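Integron cassette protein VCH_CASS2 (Vibrio cholerae, PDB 3GK6) probably binds cationic, drug-like compounds as an effector-binding module encoded by a mobile integron gene cassette, its natural ligand and cellular role being unknown. Local coordinates at residues A[41-44]-A[48-51]. Numbering follows the deposited sequence.
Sequences NADE and MTAK
The crossing from the long barrel strand 18-39 to helix 52-62 holds the short helix 41-45 and a loop, and in it D43 and E44 of the short helix bind T49, A50 and K51 of the loop leading into the next helix. E44 makes the central link. Its CG lies beside the backbone N, and a further bend at chi2 turns the carboxylate back to the loop although the CA-CB bond points away from it. There OE2 receives the backbone N-H of K51 at 2.8 Å, an almost straight bond (164°) arriving on the syn side, 19° out of the carboxylate plane. OE1 accepts from the backbone N of I52, so the acid meets two N-H groups where helix 52-62 begins, and the partial positive charge of these N-terminal amides would probably favour the anionic carboxylate. A glutamate suits this place because, one methylene longer than aspartate, it can carry two acceptor oxygens across to the loop. The methyl of A50 packs against the carboxylate, its CB 3.5 Å from E44 OE1, where the CA atoms of E44 and A50 are 4.1 Å apart. T49 turns its CB toward the helix and its OG1 donates to the backbone O of D43 at 2.9 Å, in the carbonyl plane and on a lone pair; a short hydroxyl is enough for this close approach. K51 runs nearly extended until chi4 (71°) bends its ammonium group toward D43. T39 OG1, at the end of the preceding strand, is hydrogen-bonded both to E44 OE2 and to K51 NZ, so it joins the two polar ends. The opposite charges of K51 and D43 link the loop to the helix in a salt bridge, with K51 NZ 2.9 Å from D43 OD2.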
loop_
_atom_site.group_PDB
_atom_site.type_symbol
_atom_site.label_atom_id
_atom_site.label_comp_id
_atom_site.label_asym_id
_atom_site.label_seq_id
_atom_site.Cartn_x
_atom_site.Cartn_y
_atom_site.Cartn_z
ATOM N N ASN A 41 13.274 2.525 2.633
ATOM C CA ASN A 41 12.932 2.144 3.994
ATOM C C ASN A 41 13.704 2.990 5.004
ATOM O O ASN A 41 13.146 3.410 6.013
ATOM C CB ASN A 41 13.176 0.651 4.233
ATOM C CG ASN A 41 12.912 0.241 5.675
ATOM O OD1 ASN A 41 13.841 -0.036 6.435
ATOM N ND2 ASN A 41 11.645 0.212 6.061
ATOM N N ALA A 42 14.981 3.247 4.719
ATOM C CA ALA A 42 15.803 4.072 5.603
ATOM C C ALA A 42 15.275 5.506 5.726
ATOM O O ALA A 42 15.283 6.075 6.816
ATOM C CB ALA A 42 17.270 4.067 5.153
ATOM N N ASP A 43 14.809 6.085 4.620
ATOM C CA ASP A 43 14.240 7.434 4.657
ATOM C C ASP A 43 12.988 7.427 5.536
ATOM O O ASP A 43 12.715 8.387 6.241
ATOM C CB ASP A 43 13.839 7.928 3.265
ATOM C CG ASP A 43 15.026 8.334 2.406
ATOM O OD1 ASP A 43 16.099 8.645 2.954
ATOM O OD2 ASP A 43 14.865 8.351 1.165
ATOM N N GLU A 44 12.220 6.343 5.475
ATOM C CA GLU A 44 10.963 6.275 6.213
ATOM C C GLU A 44 11.174 6.030 7.707
ATOM O O GLU A 44 10.372 6.452 8.525
ATOM C CB GLU A 44 10.008 5.231 5.596
ATOM C CG GLU A 44 9.613 5.556 4.164
ATOM C CD GLU A 44 8.987 6.934 4.020
ATOM O OE1 GLU A 44 8.012 7.222 4.739
ATOM O OE2 GLU A 44 9.460 7.728 3.176
HETATM N N MSE A 48 12.323 12.517 10.445
HETATM C CA MSE A 48 12.571 13.813 9.829
HETATM C C MSE A 48 12.688 13.761 8.300
HETATM O O MSE A 48 12.571 14.786 7.634
HETATM C CB MSE A 48 13.809 14.461 10.449
HETATM C CG MSE A 48 13.627 14.809 11.923
HETATM SE SE MSE A 48 11.989 15.838 12.295
HETATM C CE MSE A 48 12.417 17.437 11.218
ATOM N N THR A 49 12.909 12.576 7.743
ATOM C CA THR A 49 13.050 12.449 6.287
ATOM C C THR A 49 11.952 11.611 5.636
ATOM O O THR A 49 11.930 11.454 4.414
ATOM C CB THR A 49 14.409 11.846 5.889
ATOM O OG1 THR A 49 14.571 10.567 6.510
ATOM C CG2 THR A 49 15.559 12.776 6.294
ATOM N N ALA A 50 11.045 11.072 6.445
ATOM C CA ALA A 50 9.979 10.230 5.910
ATOM C C ALA A 50 9.084 11.002 4.946
ATOM O O ALA A 50 8.785 12.172 5.175
ATOM C CB ALA A 50 9.140 9.627 7.052
ATOM N N LYS A 51 8.635 10.325 3.886
ATOM C CA LYS A 51 7.814 10.943 2.850
ATOM C C LYS A 51 6.371 10.428 2.799
ATOM O O LYS A 51 5.488 11.077 2.218
ATOM C CB LYS A 51 8.457 10.711 1.478
ATOM C CG LYS A 51 9.910 11.187 1.367
ATOM C CD LYS A 51 10.395 11.061 -0.080
ATOM C CE LYS A 51 11.914 11.146 -0.189
ATOM N NZ LYS A 51 12.583 9.930 0.360
#